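Putative iron-regulated protein A (Parabacteroides distasonis ATCC 8503, PDB 4ECG) is a calcium-binding, imelysin-like member of the M75 peptidase family, possibly linked to iron uptake, whose peptidase activity is only putative. Local coordinates at residues Asn144-Phe156 with Glu173-Leu185. Numbering follows the deposited sequence.
Sequences NLRGFHTAEKMLF and ELEYLKLVSERML
The phenol OH of Tyr176 donates a hydrogen bond to Leu145 O, 2.7 Å away, in the carbonyl plane and on a lone pair. It ties the backbone at Leu145, near the start of helix 147-155, to helix 171-196, a roughly antiparallel pair in the helical imelysin fold, with segment axes crossing at -148° and 9.3 Å apart. Met154 CE lies over one face of the Tyr176 ring as a CH-pi contact, 3.7 Å from the centroid; the Met154 side chain, extended beyond CG, carries the methyl across from the neighbouring helix. Thr150 CG2 also touches Tyr176, and Ile118 and Ile121 of helix 115-124 pack against its side chain. A leucine in place of Tyr176 would probably leave Leu145 O without this donor and Met154 CE without its aromatic face. Further along, Ala151 CB sits among Leu177 CD1, Val180 CG1 and Met184 SE (Met154 and Met184 are selenomethionines in this crystal). The bend of Met184 at chi3 (60°) brings CE over the Phe148 ring, toward its rim, 3.8 Å from CD1; the Phe148 side chain comes within about 4 Å of that of Asp109, a calcium ligand. The guanidinium groups of Arg146 and Arg183 stack nearly flat, centres 3.8 Å apart and planes at 22°. Carbonyls of Ile130 and Gly132 and the hydroxyl of Ser107 hold Arg146, while Asp187 and the carbonyl of Ser131 hold Arg183, which probably eases the meeting of like charges. One water bridges the backbones, accepting from Gly147 N at 3.0 Å and donating to Val180 O at 2.8 Å.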
loop_
_atom_site.group_PDB
_atom_site.type_symbol
_atom_site.label_atom_id
_atom_site.label_comp_id
_atom_site.label_asym_id
_atom_site.label_seq_id
_atom_site.Cartn_x
_atom_site.Cartn_y
_atom_site.Cartn_z
ATOM N N ASN A 144 1.862 8.471 14.581
ATOM C CA ASN A 144 3.299 8.335 14.429
ATOM C C ASN A 144 3.886 7.553 15.612
ATOM O O ASN A 144 5.087 7.378 15.704
ATOM C CB ASN A 144 3.997 9.708 14.373
ATOM C CG ASN A 144 3.521 10.590 13.228
ATOM O OD1 ASN A 144 3.126 10.108 12.163
ATOM N ND2 ASN A 144 3.572 11.915 13.457
ATOM N N LEU A 145 3.035 7.086 16.507
ATOM C CA LEU A 145 3.435 6.241 17.618
ATOM C C LEU A 145 2.834 4.831 17.526
ATOM O O LEU A 145 2.911 4.060 18.480
ATOM C CB LEU A 145 2.962 6.922 18.910
ATOM C CG LEU A 145 3.474 8.342 19.210
ATOM C CD1 LEU A 145 2.584 9.015 20.289
ATOM C CD2 LEU A 145 4.943 8.299 19.596
ATOM N N ARG A 146 2.220 4.492 16.397
ATOM C CA ARG A 146 1.627 3.200 16.246
ATOM C C ARG A 146 1.764 2.625 14.804
ATOM O O ARG A 146 2.649 2.996 14.092
ATOM C CB ARG A 146 0.182 3.247 16.781
ATOM C CG ARG A 146 -0.747 4.095 15.969
ATOM C CD ARG A 146 -2.197 3.805 16.278
ATOM N NE ARG A 146 -3.104 4.619 15.444
ATOM C CZ ARG A 146 -3.816 5.676 15.824
ATOM N NH1 ARG A 146 -3.789 6.120 17.069
ATOM N NH2 ARG A 146 -4.612 6.286 14.937
ATOM N N GLY A 147 0.942 1.653 14.423
ATOM C CA GLY A 147 0.877 1.173 13.044
ATOM C C GLY A 147 1.931 0.115 12.763
ATOM O O GLY A 147 2.689 -0.261 13.686
ATOM N N PHE A 148 1.951 -0.346 11.501
ATOM C CA PHE A 148 2.859 -1.411 11.023
ATOM C C PHE A 148 4.327 -1.182 11.417
ATOM O O PHE A 148 5.037 -2.100 11.790
ATOM C CB PHE A 148 2.857 -1.496 9.509
ATOM C CG PHE A 148 1.825 -2.399 8.924
ATOM C CD1 PHE A 148 2.094 -3.719 8.734
ATOM C CD2 PHE A 148 0.635 -1.884 8.454
ATOM C CE1 PHE A 148 1.188 -4.542 8.132
ATOM C CE2 PHE A 148 -0.288 -2.692 7.849
ATOM C CZ PHE A 148 -0.003 -4.034 7.698
ATOM N N HIS A 149 4.756 0.052 11.351
ATOM C CA HIS A 149 6.182 0.317 11.543
ATOM C C HIS A 149 6.604 0.393 12.983
ATOM O O HIS A 149 7.769 0.168 13.289
ATOM C CB HIS A 149 6.615 1.540 10.734
ATOM C CG HIS A 149 6.406 1.362 9.238
ATOM N ND1 HIS A 149 7.021 0.390 8.530
ATOM C CD2 HIS A 149 5.570 2.014 8.360
ATOM C CE1 HIS A 149 6.612 0.443 7.268
ATOM N NE2 HIS A 149 5.725 1.445 7.156
ATOM N N THR A 150 5.673 0.667 13.894
ATOM C CA THR A 150 6.026 0.665 15.303
ATOM C C THR A 150 6.177 -0.824 15.723
ATOM O O THR A 150 7.135 -1.170 16.396
ATOM C CB THR A 150 5.013 1.437 16.193
ATOM O OG1 THR A 150 4.991 2.804 15.809
ATOM C CG2 THR A 150 5.379 1.352 17.677
ATOM N N ALA A 151 5.230 -1.673 15.340
ATOM C CA ALA A 151 5.312 -3.129 15.539
ATOM C C ALA A 151 6.640 -3.663 14.912
ATOM O O ALA A 151 7.393 -4.349 15.562
ATOM C CB ALA A 151 4.068 -3.816 14.937
ATOM N N GLU A 152 6.949 -3.226 13.698
ATOM C CA GLU A 152 8.134 -3.653 12.946
ATOM C C GLU A 152 9.375 -3.373 13.732
ATOM O O GLU A 152 10.277 -4.229 13.832
ATOM C CB GLU A 152 8.206 -2.875 11.613
ATOM C CG GLU A 152 9.192 -3.419 10.584
ATOM C CD GLU A 152 9.522 -2.456 9.450
ATOM O OE1 GLU A 152 9.036 -1.269 9.428
ATOM O OE2 GLU A 152 10.315 -2.904 8.603
ATOM N N LYS A 153 9.425 -2.152 14.277
ATOM C CA LYS A 153 10.613 -1.655 14.941
ATOM C C LYS A 153 10.891 -2.490 16.176
ATOM O O LYS A 153 12.038 -2.679 16.507
ATOM C CB LYS A 153 10.506 -0.167 15.365
ATOM C CG LYS A 153 11.888 0.425 15.683
ATOM C CD LYS A 153 11.858 1.906 16.125
ATOM C CE LYS A 153 13.251 2.502 16.409
ATOM N NZ LYS A 153 13.935 1.934 17.618
HETATM N N MSE A 154 9.837 -3.001 16.807
HETATM C CA MSE A 154 9.929 -3.840 18.000
HETATM C C MSE A 154 10.112 -5.332 17.691
HETATM O O MSE A 154 10.576 -6.054 18.552
HETATM C CB MSE A 154 8.679 -3.664 18.862
HETATM C CG MSE A 154 8.444 -2.249 19.356
HETATM SE SE MSE A 154 6.693 -1.959 20.206
HETATM C CE MSE A 154 7.065 -0.168 20.773
ATOM N N LEU A 155 9.729 -5.796 16.500
ATOM C CA LEU A 155 9.822 -7.223 16.168
ATOM C C LEU A 155 11.140 -7.631 15.462
ATOM O O LEU A 155 11.557 -8.793 15.506
ATOM C CB LEU A 155 8.647 -7.608 15.269
ATOM C CG LEU A 155 7.295 -7.669 15.926
ATOM C CD1 LEU A 155 6.229 -7.865 14.840
ATOM C CD2 LEU A 155 7.231 -8.770 16.988
ATOM N N PHE A 156 11.756 -6.663 14.815
ATOM C CA PHE A 156 12.800 -6.871 13.837
ATOM C C PHE A 156 14.051 -6.031 14.153
ATOM O O PHE A 156 13.956 -4.926 14.658
ATOM C CB PHE A 156 12.321 -6.439 12.422
ATOM C CG PHE A 156 11.301 -7.332 11.801
ATOM C CD1 PHE A 156 11.689 -8.519 11.135
ATOM C CD2 PHE A 156 9.968 -6.997 11.801
ATOM C CE1 PHE A 156 10.753 -9.332 10.539
ATOM C CE2 PHE A 156 9.023 -7.816 11.187
ATOM C CZ PHE A 156 9.416 -8.985 10.581
ATOM N N GLU A 173 7.276 -2.185 26.746
ATOM C CA GLU A 173 7.388 -2.249 25.306
ATOM C C GLU A 173 6.576 -3.415 24.786
ATOM O O GLU A 173 6.035 -3.322 23.710
ATOM C CB GLU A 173 8.841 -2.409 24.963
ATOM C CG GLU A 173 9.171 -2.426 23.493
ATOM C CD GLU A 173 10.656 -2.600 23.251
ATOM O OE1 GLU A 173 11.405 -2.779 24.245
ATOM O OE2 GLU A 173 11.069 -2.520 22.067
ATOM N N LEU A 174 6.456 -4.492 25.567
ATOM C CA LEU A 174 5.626 -5.637 25.200
ATOM C C LEU A 174 4.159 -5.257 25.210
ATOM O O LEU A 174 3.402 -5.595 24.287
ATOM C CB LEU A 174 5.848 -6.823 26.151
ATOM C CG LEU A 174 7.177 -7.564 25.870
ATOM C CD1 LEU A 174 7.552 -8.395 27.081
ATOM C CD2 LEU A 174 7.136 -8.429 24.602
ATOM N N GLU A 175 3.733 -4.570 26.251
ATOM C CA GLU A 175 2.363 -4.116 26.273
ATOM C C GLU A 175 2.100 -3.119 25.093
ATOM O O GLU A 175 1.022 -3.108 24.466
ATOM C CB GLU A 175 2.041 -3.518 27.641
ATOM C CG GLU A 175 0.581 -3.144 27.773
ATOM C CD GLU A 175 -0.411 -4.334 27.678
ATOM O OE1 GLU A 175 0.003 -5.509 28.008
ATOM O OE2 GLU A 175 -1.612 -4.066 27.290
ATOM N N TYR A 176 3.114 -2.315 24.761
ATOM C CA TYR A 176 3.005 -1.353 23.676
ATOM C C TYR A 176 2.730 -2.131 22.383
ATOM O O TYR A 176 1.752 -1.889 21.714
ATOM C CB TYR A 176 4.306 -0.526 23.660
ATOM C CG TYR A 176 4.299 0.777 22.865
ATOM C CD1 TYR A 176 3.493 0.964 21.724
ATOM C CD2 TYR A 176 5.138 1.813 23.225
ATOM C CE1 TYR A 176 3.556 2.121 20.966
ATOM C CE2 TYR A 176 5.169 2.973 22.482
ATOM C CZ TYR A 176 4.368 3.131 21.374
ATOM O OH TYR A 176 4.410 4.335 20.706
ATOM N N LEU A 177 3.565 -3.133 22.101
ATOM C CA LEU A 177 3.438 -4.032 20.956
ATOM C C LEU A 177 2.037 -4.658 20.865
ATOM O O LEU A 177 1.474 -4.768 19.766
ATOM C CB LEU A 177 4.506 -5.130 21.002
ATOM C CG LEU A 177 4.482 -6.230 19.902
ATOM C CD1 LEU A 177 4.578 -5.592 18.494
ATOM C CD2 LEU A 177 5.545 -7.352 20.115
ATOM N N LYS A 178 1.487 -5.079 21.987
ATOM C CA LYS A 178 0.136 -5.644 22.030
ATOM C C LYS A 178 -0.888 -4.579 21.635
ATOM O O LYS A 178 -1.770 -4.843 20.815
ATOM C CB LYS A 178 -0.189 -6.140 23.430
ATOM C CG LYS A 178 -1.469 -6.961 23.579
ATOM C CD LYS A 178 -1.935 -7.099 25.027
ATOM C CE LYS A 178 -1.572 -8.421 25.708
ATOM N NZ LYS A 178 -1.840 -8.367 27.208
ATOM N N LEU A 179 -0.749 -3.365 22.174
ATOM C CA LEU A 179 -1.738 -2.315 21.906
ATOM C C LEU A 179 -1.726 -1.857 20.442
ATOM O O LEU A 179 -2.774 -1.675 19.837
ATOM C CB LEU A 179 -1.561 -1.131 22.860
ATOM C CG LEU A 179 -1.954 -1.456 24.295
ATOM C CD1 LEU A 179 -1.350 -0.402 25.198
ATOM C CD2 LEU A 179 -3.481 -1.513 24.412
ATOM N N VAL A 180 -0.516 -1.720 19.898
ATOM C CA VAL A 180 -0.339 -1.412 18.543
ATOM C C VAL A 180 -0.989 -2.460 17.619
ATOM O O VAL A 180 -1.706 -2.105 16.679
ATOM C CB VAL A 180 1.148 -1.212 18.281
ATOM C CG1 VAL A 180 1.433 -1.336 16.809
ATOM C CG2 VAL A 180 1.626 0.122 18.937
ATOM N N SER A 181 -0.792 -3.740 17.937
ATOM C CA SER A 181 -1.335 -4.820 17.163
ATOM C C SER A 181 -2.874 -4.953 17.326
ATOM O O SER A 181 -3.539 -5.283 16.347
ATOM C CB SER A 181 -0.664 -6.134 17.555
ATOM O OG SER A 181 0.747 -6.063 17.526
ATOM N N GLU A 182 -3.432 -4.668 18.506
ATOM C CA GLU A 182 -4.913 -4.556 18.680
ATOM C C GLU A 182 -5.461 -3.520 17.717
ATOM O O GLU A 182 -6.489 -3.690 17.107
ATOM C CB GLU A 182 -5.317 -4.086 20.089
ATOM C CG GLU A 182 -5.520 -5.202 21.092
ATOM C CD GLU A 182 -5.546 -4.760 22.579
ATOM O OE1 GLU A 182 -6.159 -3.702 22.937
ATOM O OE2 GLU A 182 -4.958 -5.527 23.373
ATOM N N ARG A 183 -4.772 -2.402 17.635
ATOM C CA ARG A 183 -5.256 -1.309 16.861
ATOM C C ARG A 183 -5.040 -1.597 15.351
ATOM O O ARG A 183 -5.870 -1.200 14.536
ATOM C CB ARG A 183 -4.594 -0.001 17.320
ATOM C CG ARG A 183 -4.971 1.205 16.451
ATOM C CD ARG A 183 -6.483 1.410 16.501
ATOM N NE ARG A 183 -6.951 2.660 15.912
ATOM C CZ ARG A 183 -7.117 3.817 16.576
ATOM N NH1 ARG A 183 -6.824 3.946 17.833
ATOM N NH2 ARG A 183 -7.572 4.879 15.951
HETATM N N MSE A 184 -3.962 -2.299 14.983
HETATM C CA MSE A 184 -3.798 -2.692 13.590
HETATM C C MSE A 184 -5.030 -3.539 13.162
HETATM O O MSE A 184 -5.600 -3.267 12.110
HETATM C CB MSE A 184 -2.475 -3.426 13.312
HETATM C CG MSE A 184 -1.254 -2.534 13.270
HETATM SE SE MSE A 184 0.436 -3.429 13.503
HETATM C CE MSE A 184 0.221 -4.555 11.984
ATOM N N LEU A 185 -5.435 -4.502 14.002
ATOM C CA LEU A 185 -6.594 -5.398 13.742
ATOM C C LEU A 185 -7.881 -4.616 13.647
ATOM O O LEU A 185 -8.672 -4.810 12.753
ATOM C CB LEU A 185 -6.744 -6.506 14.828
ATOM C CG LEU A 185 -7.887 -7.509 14.649
ATOM C CD1 LEU A 185 -7.870 -8.123 13.244
ATOM C CD2 LEU A 185 -7.897 -8.550 15.774
HETATM O O HOH W 1 -1.523 0.408 15.510
#